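Local coordinates for polyguluronate lyase (Corynebacterium sp., PDB 1UAI), which probably cleaves the poly(alpha-L-guluronate) blocks of alginate as a lyase built on a jellyroll beta-sandwich, at residues Ile118-Asp123 with Ile181-Ser186; Thr14-Thr19 with Leu219-Ser224. All coordinates share one frame; numbering follows the deposited sequence.

Contact 1: residues Ile118-Asp123 with Ile181-Ser186; sequences IHDGDD and ISHTSS
Asp120 and Ser186 mark the closest backbone approach of 118-123 and 181-186, their CA atoms 7.1 Å apart, too far for direct pairing of the main chains. Each segment enters as the last residues of a strand, Ile118-His119 and Ile181-Ser182, and then leaves it as a loop. A water spans the gap: it accepts from Gly121 N at 2.8 Å and donates to Ser186 O. Asp120 carries most of the side-chain contact and divides its carboxylate between the two segments. OD1 faces its own turn and takes two main-chain N-H groups. Asp123 N, 3.0 Å from Asp120 OD1, comes nearly along the C-O axis, whereas Asp122 N arrives from above the carboxylate plane, 44° out of it. Together these bonds form an Asx turn and Asx motif, closed further by Asp120 N bonding to Asp123 O, in the tight connection between antiparallel strands 112-119 and 124-131. That hairpin belongs to one sheet of the jellyroll sandwich, while strand 176-182 is an outermost strand of the other, so the contact joins the two layers where these strands run out into loops. The other oxygen, Asp120 OD2, lies in plane at the edge of the His183 ring, 3.6 Å from His183 CE1, with carboxylate and ring planes 28° apart. His183 has CG anti to its backbone N (chi1 -175°), which extends the imidazole toward the turn; its NE2 hydrogen-bonds to Asn188 OD1. Ser185 OG lies 3.2 Å from Asp120 OD2, but a hydrogen bond there is unsettled and the hydroxyl position less certain. On the other flank of the turn, His119 ND1 donates in the carbonyl plane to a lone pair of Asp120 O, while Asp123 C sits over the imidazole face.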
loop_
_atom_site.group_PDB
_atom_site.type_symbol
_atom_site.label_atom_id
_atom_site.label_comp_id
_atom_site.label_asym_id
_atom_site.label_seq_id
_atom_site.Cartn_x
_atom_site.Cartn_y
_atom_site.Cartn_z
ATOM N N ILE A 118 0.862 -5.768 5.596
ATOM C CA ILE A 118 0.151 -6.199 6.785
ATOM C C ILE A 118 0.953 -5.407 7.807
ATOM O O ILE A 118 2.189 -5.449 7.810
ATOM C CB ILE A 118 0.287 -7.700 7.115
ATOM C CG1 ILE A 118 -0.525 -8.532 6.122
ATOM C CG2 ILE A 118 -0.208 -7.956 8.548
ATOM C CD1 ILE A 118 -0.417 -10.022 6.350
ATOM N N HIS A 119 0.249 -4.659 8.642
ATOM C CA HIS A 119 0.878 -3.827 9.657
ATOM C C HIS A 119 0.149 -4.134 10.959
ATOM O O HIS A 119 -1.001 -4.571 10.930
ATOM C CB HIS A 119 0.674 -2.357 9.265
ATOM C CG HIS A 119 1.595 -1.397 9.951
ATOM N ND1 HIS A 119 1.499 -1.092 11.293
ATOM C CD2 HIS A 119 2.619 -0.655 9.469
ATOM C CE1 HIS A 119 2.424 -0.201 11.606
ATOM N NE2 HIS A 119 3.117 0.081 10.518
ATOM N N ASP A 120 0.808 -3.960 12.098
ATOM C CA ASP A 120 0.105 -4.175 13.356
ATOM C C ASP A 120 0.277 -2.967 14.262
ATOM O O ASP A 120 0.599 -1.881 13.785
ATOM C CB ASP A 120 0.526 -5.484 14.057
ATOM C CG ASP A 120 1.985 -5.517 14.474
ATOM O OD1 ASP A 120 2.642 -4.460 14.541
ATOM O OD2 ASP A 120 2.470 -6.635 14.760
ATOM N N GLY A 121 0.051 -3.141 15.559
ATOM C CA GLY A 121 0.171 -2.022 16.474
ATOM C C GLY A 121 1.582 -1.513 16.697
ATOM O O GLY A 121 1.770 -0.429 17.250
ATOM N N ASP A 122 2.577 -2.279 16.263
ATOM C CA ASP A 122 3.970 -1.891 16.450
ATOM C C ASP A 122 4.699 -1.434 15.195
ATOM O O ASP A 122 5.466 -0.475 15.243
ATOM C CB ASP A 122 4.744 -3.043 17.086
ATOM C CG ASP A 122 4.330 -3.295 18.515
ATOM O OD1 ASP A 122 4.579 -2.415 19.366
ATOM O OD2 ASP A 122 3.751 -4.367 18.783
ATOM N N ASP A 123 4.477 -2.118 14.076
ATOM C CA ASP A 123 5.154 -1.747 12.837
ATOM C C ASP A 123 4.713 -2.652 11.690
ATOM O O ASP A 123 3.777 -3.441 11.836
ATOM C CB ASP A 123 6.670 -1.840 13.044
ATOM C CG ASP A 123 7.458 -1.167 11.937
ATOM O OD1 ASP A 123 7.082 -0.049 11.524
ATOM O OD2 ASP A 123 8.467 -1.751 11.492
ATOM N N ILE A 181 5.214 -16.876 6.850
ATOM C CA ILE A 181 5.818 -16.190 7.982
ATOM C C ILE A 181 5.064 -16.435 9.281
ATOM O O ILE A 181 3.846 -16.283 9.338
ATOM C CB ILE A 181 5.871 -14.668 7.705
ATOM C CG1 ILE A 181 6.753 -14.403 6.481
ATOM C CG2 ILE A 181 6.391 -13.922 8.926
ATOM C CD1 ILE A 181 6.701 -12.977 5.977
ATOM N N SER A 182 5.794 -16.821 10.322
ATOM C CA SER A 182 5.189 -17.055 11.626
ATOM C C SER A 182 4.856 -15.694 12.227
ATOM O O SER A 182 5.705 -14.805 12.280
ATOM C CB SER A 182 6.155 -17.813 12.539
ATOM O OG SER A 182 6.415 -19.112 12.038
ATOM N N HIS A 183 3.616 -15.536 12.675
ATOM C CA HIS A 183 3.160 -14.277 13.252
ATOM C C HIS A 183 1.972 -14.579 14.158
ATOM O O HIS A 183 0.956 -15.094 13.699
ATOM C CB HIS A 183 2.743 -13.330 12.127
ATOM C CG HIS A 183 2.364 -11.959 12.592
ATOM N ND1 HIS A 183 3.257 -11.107 13.204
ATOM C CD2 HIS A 183 1.191 -11.288 12.518
ATOM C CE1 HIS A 183 2.650 -9.967 13.486
ATOM N NE2 HIS A 183 1.395 -10.052 13.080
ATOM N N THR A 184 2.094 -14.245 15.440
ATOM C CA THR A 184 1.030 -14.534 16.397
ATOM C C THR A 184 0.418 -13.332 17.107
ATOM O O THR A 184 -0.507 -13.487 17.903
ATOM C CB THR A 184 1.530 -15.511 17.477
ATOM O OG1 THR A 184 2.650 -14.936 18.161
ATOM C CG2 THR A 184 1.950 -16.829 16.844
ATOM N N SER A 185 0.922 -12.136 16.830
ATOM C CA SER A 185 0.379 -10.952 17.481
ATOM C C SER A 185 -0.958 -10.563 16.864
ATOM O O SER A 185 -1.270 -10.952 15.736
ATOM C CB SER A 185 1.356 -9.781 17.362
ATOM O OG SER A 185 1.497 -9.369 16.015
ATOM N N SER A 186 -1.753 -9.810 17.617
ATOM C CA SER A 186 -3.042 -9.335 17.137
ATOM C C SER A 186 -2.859 -7.873 16.744
ATOM O O SER A 186 -1.727 -7.398 16.643
ATOM C CB SER A 186 -4.104 -9.466 18.232
ATOM O OG SER A 186 -4.347 -10.828 18.540
HETATM O O HOH W 1 -0.449 -5.120 17.426
#

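Contact 2: residues Thr14-Thr19 with Leu219-Ser224; sequences TDWKVT and LQVTHS
Trp16 lays one face of its indole against the end of Leu219, whose methyl CD2 sits over the ring, 3.5 Å from Trp16 CE2 and displaced toward the rim. Leu219 CD2 stands 3.9 Å from the centroid of the five-membered ring of Trp16, close enough to the ring normal for a CH-pi contact. The two side chains meet head-on between the sheets, each reaching out from its own strand. With chi1 at 180° the Leu219 side chain starts out trans to the main-chain nitrogen, which carries both methyls to the indole; Leu219 CD1 reaches the benzene half, 3.8 Å from Trp16 CZ2. Val221, two residues along the same strand, adds a second touch: its CG2 lies 3.5 Å from Trp16 CZ2 and approaches the ring obliquely. Leu219 and Val221 thus point their side chains toward Trp16, as alternate residues on one side of a beta strand, while Gln220 between them points away. This is packing between the layers of the jellyroll beta-sandwich: Trp16 begins strand 16-20 of one antiparallel sheet, and its partners lie on strand 211-223, an inner strand of the other. Leu75 and Glu77 of strand 72-79, together with Phe190, extend the side-chain contacts around the indole, and Met97 of the neighbouring strand 95-105 touches both Leu219 and Val221. The indole nitrogen has a polar link across the same gap. Trp16 NE1 donates to a water at 3.1 Å, and that water donates in turn to Leu219 O, 2.9 Å away, so a buried aromatic N-H is satisfied beside an otherwise apolar interface.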
loop_
_atom_site.group_PDB
_atom_site.type_symbol
_atom_site.label_atom_id
_atom_site.label_comp_id
_atom_site.label_asym_id
_atom_site.label_seq_id
_atom_site.Cartn_x
_atom_site.Cartn_y
_atom_site.Cartn_z
ATOM N N THR A 14 -15.390 1.315 0.776
ATOM C CA THR A 14 -16.229 1.421 1.964
ATOM C C THR A 14 -15.464 1.212 3.269
ATOM O O THR A 14 -15.556 2.030 4.190
ATOM C CB THR A 14 -17.386 0.407 1.912
ATOM O OG1 THR A 14 -18.215 0.690 0.778
ATOM C CG2 THR A 14 -18.227 0.486 3.179
ATOM N N ASP A 15 -14.706 0.123 3.347
ATOM C CA ASP A 15 -13.958 -0.181 4.558
ATOM C C ASP A 15 -12.481 0.174 4.484
ATOM O O ASP A 15 -11.597 -0.634 4.789
ATOM C CB ASP A 15 -14.158 -1.650 4.935
ATOM C CG ASP A 15 -15.548 -1.914 5.472
ATOM O OD1 ASP A 15 -15.960 -1.193 6.405
ATOM O OD2 ASP A 15 -16.230 -2.833 4.968
ATOM N N TRP A 16 -12.235 1.421 4.096
ATOM C CA TRP A 16 -10.892 1.961 3.975
ATOM C C TRP A 16 -10.916 3.460 4.228
ATOM O O TRP A 16 -11.975 4.092 4.222
ATOM C CB TRP A 16 -10.348 1.760 2.556
ATOM C CG TRP A 16 -10.252 0.346 2.116
ATOM C CD1 TRP A 16 -11.197 -0.376 1.450
ATOM C CD2 TRP A 16 -9.148 -0.535 2.335
ATOM N NE1 TRP A 16 -10.749 -1.659 1.238
ATOM C CE2 TRP A 16 -9.494 -1.783 1.773
ATOM C CE3 TRP A 16 -7.900 -0.392 2.954
ATOM C CZ2 TRP A 16 -8.634 -2.884 1.810
ATOM C CZ3 TRP A 16 -7.045 -1.486 2.992
ATOM C CH2 TRP A 16 -7.418 -2.717 2.422
ATOM N N LYS A 17 -9.731 4.007 4.469
ATOM C CA LYS A 17 -9.538 5.442 4.599
ATOM C C LYS A 17 -8.224 5.643 3.850
ATOM O O LYS A 17 -7.485 4.677 3.626
ATOM C CB LYS A 17 -9.421 5.905 6.061
ATOM C CG LYS A 17 -8.144 5.531 6.786
ATOM C CD LYS A 17 -8.069 6.243 8.137
ATOM C CE LYS A 17 -6.828 5.833 8.918
ATOM N NZ LYS A 17 -6.699 6.570 10.209
ATOM N N VAL A 18 -7.938 6.870 3.432
ATOM C CA VAL A 18 -6.705 7.122 2.706
ATOM C C VAL A 18 -5.828 8.152 3.408
ATOM O O VAL A 18 -6.327 9.122 3.991
ATOM C CB VAL A 18 -7.000 7.598 1.249
ATOM C CG1 VAL A 18 -7.653 8.977 1.258
ATOM C CG2 VAL A 18 -5.712 7.604 0.425
ATOM N N THR A 19 -4.520 7.907 3.375
ATOM C CA THR A 19 -3.528 8.814 3.947
ATOM C C THR A 19 -2.781 9.346 2.731
ATOM O O THR A 19 -2.382 8.572 1.855
ATOM C CB THR A 19 -2.549 8.084 4.878
ATOM O OG1 THR A 19 -3.280 7.445 5.931
ATOM C CG2 THR A 19 -1.548 9.069 5.478
ATOM N N LEU A 219 -9.034 -4.857 -5.283
ATOM C CA LEU A 219 -8.758 -4.805 -3.851
ATOM C C LEU A 219 -9.903 -5.487 -3.121
ATOM O O LEU A 219 -11.026 -4.979 -3.098
ATOM C CB LEU A 219 -8.638 -3.354 -3.382
ATOM C CG LEU A 219 -8.337 -3.152 -1.895
ATOM C CD1 LEU A 219 -6.975 -3.749 -1.548
ATOM C CD2 LEU A 219 -8.367 -1.666 -1.574
ATOM N N GLN A 220 -9.610 -6.634 -2.516
ATOM C CA GLN A 220 -10.624 -7.412 -1.818
ATOM C C GLN A 220 -10.102 -7.901 -0.472
ATOM O O GLN A 220 -9.039 -8.509 -0.398
ATOM C CB GLN A 220 -11.022 -8.630 -2.672
ATOM C CG GLN A 220 -11.162 -8.344 -4.173
ATOM C CD GLN A 220 -11.435 -9.594 -5.005
ATOM O OE1 GLN A 220 -10.854 -10.654 -4.772
ATOM N NE2 GLN A 220 -12.308 -9.464 -5.999
ATOM N N VAL A 221 -10.852 -7.624 0.590
ATOM C CA VAL A 221 -10.485 -8.069 1.926
ATOM C C VAL A 221 -11.645 -8.852 2.516
ATOM O O VAL A 221 -12.802 -8.444 2.400
ATOM C CB VAL A 221 -10.149 -6.875 2.853
ATOM C CG1 VAL A 221 -10.155 -7.318 4.313
ATOM C CG2 VAL A 221 -8.777 -6.315 2.492
ATOM N N THR A 222 -11.332 -9.990 3.127
ATOM C CA THR A 222 -12.354 -10.814 3.751
ATOM C C THR A 222 -11.860 -11.319 5.097
ATOM O O THR A 222 -10.652 -11.445 5.334
ATOM C CB THR A 222 -12.737 -12.033 2.882
ATOM O OG1 THR A 222 -11.613 -12.911 2.764
ATOM C CG2 THR A 222 -13.179 -11.591 1.496
ATOM N N HIS A 223 -12.815 -11.598 5.974
ATOM C CA HIS A 223 -12.535 -12.088 7.315
ATOM C C HIS A 223 -13.593 -13.120 7.676
ATOM O O HIS A 223 -14.781 -12.893 7.459
ATOM C CB HIS A 223 -12.595 -10.936 8.321
ATOM C CG HIS A 223 -11.522 -9.910 8.133
ATOM N ND1 HIS A 223 -10.205 -10.148 8.457
ATOM C CD2 HIS A 223 -11.566 -8.649 7.640
ATOM C CE1 HIS A 223 -9.483 -9.080 8.174
ATOM N NE2 HIS A 223 -10.284 -8.155 7.677
ATOM N N SER A 224 -13.164 -14.257 8.209
ATOM C CA SER A 224 -14.108 -15.292 8.617
ATOM C C SER A 224 -13.558 -16.044 9.818
ATOM O O SER A 224 -12.434 -15.711 10.254
ATOM C CB SER A 224 -14.376 -16.272 7.471
ATOM O OG SER A 224 -13.223 -17.026 7.156
ATOM O OXT SER A 224 -14.262 -16.950 10.308
HETATM O O HOH W 2 -12.045 -3.301 -1.021
#

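Contacts 1 and 2 both connect the two sheets of the sandwich, but at places whose centres lie about 17 Å apart. Both are partly buried. Contact 2, the more interior, joins residues within strands, through apolar side chains gathered on the buried indole of Trp16. Contact 1, nearer the surface, joins loops that follow strand ends, and its chemistry is correspondingly polar: carboxylate, imidazole and hydroxyl. Each contact has one water between the segments, linking two main-chain groups in contact 1 but a side-chain N-H and a carbonyl in contact 2. In the shared second sheet, 176-182 is an outermost strand and 211-223 an inner one. The nearest atoms of the contacts stay about 9 Å apart.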